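Local coordinates for 2-Keto-3-deoxy-(6-phospho-)gluconate aldolase (Thermoproteus tenax, PDB 2R91), which is an archaeal aldolase of the dihydrodipicolinate synthetase family, built as a closed eight-stranded TIM barrel and assembled from four chains, at residues L97-F102 / K112-L117. Sequence-based numbering, arbitrary orientation.
Sequences LPPYYF and KYFRDL
The ring of Y113 takes P99 over one of its faces, with CG of the proline 4.2 Å from the ring centroid and 27° off the normal, a CH-pi contact. P99 CD lies closer to the rim of that ring, 3.7 Å from Y113 CD2. The neighbouring ring of F114 has Y113 CD2 over the centre of one face, so the two aromatic side chains also pack on each other. The far end of the F114 ring meets the loop obliquely: F114 CZ comes within 3.6 Å of P98 CA, and F114 CE2 within 4.0 Å of P98 CB. The carbonyl oxygen of L97 approaches both rings obliquely, near their outer ends, 3.6 Å from Y113 CE2 and 3.7 Å from F114 CZ. With CG anti to the backbone N (chi1 179°), the Y113 ring reaches P99, and its hydroxyl is hydrogen-bonded to S96 at the end of strand 93-96. Here a beta-alpha unit of the TIM barrel folds helix 107-120 back against the loop that follows its own strand; Y113 also touches helix 76-88, while F114 and P98 share L127 of strand 125-129. Across the subunit interface, P261 of the second subunit packs on P99. With no hydrogen bond joining the two segments, their buried contact relies on shape and dispersion: one proline over the tyrosine face, the other meeting the phenylalanine obliquely through CA and CB, with the tyrosine's polar end satisfied beside the strand.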
ATOM      1  N   LEU A  97       6.765 -10.623  18.189  1.00 15.60           N
ATOM      2  CA  LEU A  97       6.536  -9.628  17.162  1.00 16.36           C
ATOM      3  C   LEU A  97       7.707  -8.663  17.215  1.00 16.72           C
ATOM      4  O   LEU A  97       8.289  -8.449  18.290  1.00 16.95           O
ATOM      5  CB  LEU A  97       5.253  -8.852  17.479  1.00 16.37           C
ATOM      6  CG  LEU A  97       3.928  -9.634  17.443  1.00 17.51           C
ATOM      7  CD1 LEU A  97       2.792  -8.878  18.139  1.00 17.69           C
ATOM      8  CD2 LEU A  97       3.513  -9.931  15.976  1.00 17.12           C
ATOM      9  N   PRO A  98       8.028  -8.026  16.063  1.00 16.94           N
ATOM     10  CA  PRO A  98       8.874  -6.845  16.118  1.00 17.01           C
ATOM     11  C   PRO A  98       8.104  -5.726  16.843  1.00 16.99           C
ATOM     12  O   PRO A  98       6.885  -5.746  16.886  1.00 15.87           O
ATOM     13  CB  PRO A  98       9.013  -6.430  14.640  1.00 17.77           C
ATOM     14  CG  PRO A  98       8.594  -7.673  13.808  1.00 17.80           C
ATOM     15  CD  PRO A  98       7.562  -8.347  14.694  1.00 16.88           C
ATOM     16  N   PRO A  99       8.816  -4.733  17.370  1.00 17.72           N
ATOM     17  CA  PRO A  99       8.091  -3.565  17.906  1.00 18.73           C
ATOM     18  C   PRO A  99       7.024  -3.096  16.899  1.00 19.39           C
ATOM     19  O   PRO A  99       7.334  -2.918  15.718  1.00 20.33           O
ATOM     20  CB  PRO A  99       9.210  -2.509  18.044  1.00 18.28           C
ATOM     21  CG  PRO A  99      10.459  -3.407  18.471  1.00 18.13           C
ATOM     22  CD  PRO A  99      10.283  -4.629  17.525  1.00 18.35           C
ATOM     23  N   TYR A 100       5.788  -2.943  17.359  1.00 18.43           N
ATOM     24  CA  TYR A 100       4.655  -2.587  16.508  1.00 18.44           C
ATOM     25  C   TYR A 100       4.083  -1.206  16.885  1.00 17.46           C
ATOM     26  O   TYR A 100       4.661  -0.475  17.709  1.00 17.02           O
ATOM     27  CB  TYR A 100       3.568  -3.682  16.603  1.00 19.19           C
ATOM     28  CG  TYR A 100       3.217  -4.088  18.047  1.00 19.87           C
ATOM     29  CD1 TYR A 100       2.186  -3.450  18.733  1.00 19.56           C
ATOM     30  CD2 TYR A 100       3.895  -5.124  18.694  1.00 20.30           C
ATOM     31  CE1 TYR A 100       1.852  -3.811  20.061  1.00 20.50           C
ATOM     32  CE2 TYR A 100       3.572  -5.490  20.004  1.00 20.34           C
ATOM     33  CZ  TYR A 100       2.552  -4.821  20.676  1.00 20.39           C
ATOM     34  OH  TYR A 100       2.218  -5.185  21.957  1.00 21.55           O
ATOM     35  N   TYR A 101       2.982  -0.846  16.239  1.00 16.84           N
ATOM     36  CA  TYR A 101       2.350   0.467  16.348  1.00 17.54           C
ATOM     37  C   TYR A 101       3.178   1.668  15.789  1.00 18.23           C
ATOM     38  O   TYR A 101       2.776   2.314  14.830  1.00 17.23           O
ATOM     39  CB  TYR A 101       1.849   0.776  17.805  1.00 16.65           C
ATOM     40  CG  TYR A 101       1.155   2.095  17.753  1.00 16.56           C
ATOM     41  CD1 TYR A 101      -0.121   2.183  17.200  1.00 16.64           C
ATOM     42  CD2 TYR A 101       1.807   3.278  18.130  1.00 17.38           C
ATOM     43  CE1 TYR A 101      -0.773   3.417  17.065  1.00 17.19           C
ATOM     44  CE2 TYR A 101       1.187   4.530  17.955  1.00 16.63           C
ATOM     45  CZ  TYR A 101      -0.113   4.575  17.448  1.00 17.34           C
ATOM     46  OH  TYR A 101      -0.759   5.761  17.240  1.00 17.27           O
ATOM     47  N   PHE A 102       4.330   1.958  16.399  1.00 18.27           N
ATOM     48  CA  PHE A 102       5.105   3.142  16.056  1.00 18.83           C
ATOM     49  C   PHE A 102       5.689   3.050  14.664  1.00 21.13           C
ATOM     50  O   PHE A 102       6.394   2.103  14.367  1.00 21.06           O
ATOM     51  CB  PHE A 102       6.215   3.374  17.090  1.00 19.09           C
ATOM     52  CG  PHE A 102       5.676   3.626  18.493  1.00 18.50           C
ATOM     53  CD1 PHE A 102       5.176   4.879  18.836  1.00 19.40           C
ATOM     54  CD2 PHE A 102       5.628   2.606  19.432  1.00 18.90           C
ATOM     55  CE1 PHE A 102       4.636   5.103  20.125  1.00 20.18           C
ATOM     56  CE2 PHE A 102       5.100   2.805  20.691  1.00 18.59           C
ATOM     57  CZ  PHE A 102       4.603   4.061  21.052  1.00 18.84           C
ATOM     58  N   LYS A 112      18.249  -3.957  18.488  1.00 22.22           N
ATOM     59  CA  LYS A 112      18.528  -3.971  19.924  1.00 22.25           C
ATOM     60  C   LYS A 112      17.447  -4.739  20.660  1.00 20.84           C
ATOM     61  O   LYS A 112      17.756  -5.559  21.525  1.00 21.03           O
ATOM     62  CB  LYS A 112      18.626  -2.533  20.500  1.00 23.72           C
ATOM     63  CG  LYS A 112      18.911  -2.515  22.014  1.00 24.60           C
ATOM     64  CD  LYS A 112      19.290  -1.124  22.513  1.00 26.24           C
ATOM     65  CE  LYS A 112      19.474  -1.082  24.048  1.00 26.86           C
ATOM     66  NZ  LYS A 112      20.431  -2.111  24.542  1.00 30.63           N
ATOM     67  N   TYR A 113      16.185  -4.469  20.322  1.00 19.80           N
ATOM     68  CA  TYR A 113      15.055  -5.214  20.893  1.00 19.71           C
ATOM     69  C   TYR A 113      15.238  -6.731  20.824  1.00 19.98           C
ATOM     70  O   TYR A 113      15.159  -7.434  21.841  1.00 19.27           O
ATOM     71  CB  TYR A 113      13.738  -4.842  20.188  1.00 19.10           C
ATOM     72  CG  TYR A 113      12.553  -5.632  20.741  1.00 19.21           C
ATOM     73  CD1 TYR A 113      12.007  -5.314  22.004  1.00 18.58           C
ATOM     74  CD2 TYR A 113      11.999  -6.713  20.023  1.00 17.73           C
ATOM     75  CE1 TYR A 113      10.932  -6.029  22.538  1.00 18.63           C
ATOM     76  CE2 TYR A 113      10.940  -7.417  20.523  1.00 17.94           C
ATOM     77  CZ  TYR A 113      10.401  -7.083  21.789  1.00 20.57           C
ATOM     78  OH  TYR A 113       9.333  -7.791  22.294  1.00 19.66           O
ATOM     79  N   PHE A 114      15.444  -7.247  19.613  1.00 19.51           N
ATOM     80  CA  PHE A 114      15.626  -8.696  19.447  1.00 19.68           C
ATOM     81  C   PHE A 114      16.905  -9.196  20.083  1.00 20.25           C
ATOM     82  O   PHE A 114      16.894 -10.226  20.707  1.00 21.32           O
ATOM     83  CB  PHE A 114      15.534  -9.129  17.956  1.00 19.11           C
ATOM     84  CG  PHE A 114      14.105  -9.164  17.437  1.00 17.96           C
ATOM     85  CD1 PHE A 114      13.274 -10.221  17.746  1.00 19.03           C
ATOM     86  CD2 PHE A 114      13.618  -8.145  16.635  1.00 18.51           C
ATOM     87  CE1 PHE A 114      11.949 -10.274  17.297  1.00 18.47           C
ATOM     88  CE2 PHE A 114      12.301  -8.175  16.182  1.00 18.67           C
ATOM     89  CZ  PHE A 114      11.461  -9.261  16.513  1.00 17.52           C
ATOM     90  N   ARG A 115      17.995  -8.456  19.974  1.00 21.71           N
ATOM     91  CA  ARG A 115      19.242  -8.944  20.592  1.00 24.88           C
ATOM     92  C   ARG A 115      19.153  -9.004  22.124  1.00 24.63           C
ATOM     93  O   ARG A 115      19.617  -9.956  22.748  1.00 24.43           O
ATOM     94  CB  ARG A 115      20.424  -8.113  20.118  1.00 25.50           C
ATOM     95  CG  ARG A 115      20.749  -8.454  18.667  1.00 28.25           C
ATOM     96  CD  ARG A 115      21.649  -7.443  18.044  1.00 30.61           C
ATOM     97  NE  ARG A 115      21.988  -7.793  16.665  1.00 32.60           N
ATOM     98  CZ  ARG A 115      22.548  -6.950  15.801  1.00 34.41           C
ATOM     99  NH1 ARG A 115      22.806  -5.695  16.174  1.00 34.78           N
ATOM    100  NH2 ARG A 115      22.852  -7.350  14.564  1.00 33.85           N
ATOM    101  N   ASP A 116      18.505  -8.016  22.723  1.00 24.48           N
ATOM    102  CA  ASP A 116      18.247  -8.064  24.154  1.00 25.30           C
ATOM    103  C   ASP A 116      17.408  -9.271  24.571  1.00 24.92           C
ATOM    104  O   ASP A 116      17.625  -9.882  25.622  1.00 23.92           O
ATOM    105  CB  ASP A 116      17.553  -6.791  24.598  1.00 26.67           C
ATOM    106  CG  ASP A 116      18.511  -5.638  24.739  1.00 29.31           C
ATOM    107  OD1 ASP A 116      19.721  -5.826  24.469  1.00 30.50           O
ATOM    108  OD2 ASP A 116      18.049  -4.543  25.099  1.00 29.88           O
ATOM    109  N   LEU A 117      16.415  -9.615  23.758  1.00 24.28           N
ATOM    110  CA  LEU A 117      15.621 -10.798  24.039  1.00 24.66           C
ATOM    111  C   LEU A 117      16.465 -12.070  23.988  1.00 24.32           C
ATOM    112  O   LEU A 117      16.379 -12.940  24.880  1.00 25.54           O
ATOM    113  CB  LEU A 117      14.509 -10.893  22.998  1.00 25.58           C
ATOM    114  CG  LEU A 117      13.091 -11.175  23.437  1.00 28.12           C
ATOM    115  CD1 LEU A 117      12.747 -10.453  24.761  1.00 27.07           C
ATOM    116  CD2 LEU A 117      12.140 -10.747  22.283  1.00 25.57           C
TER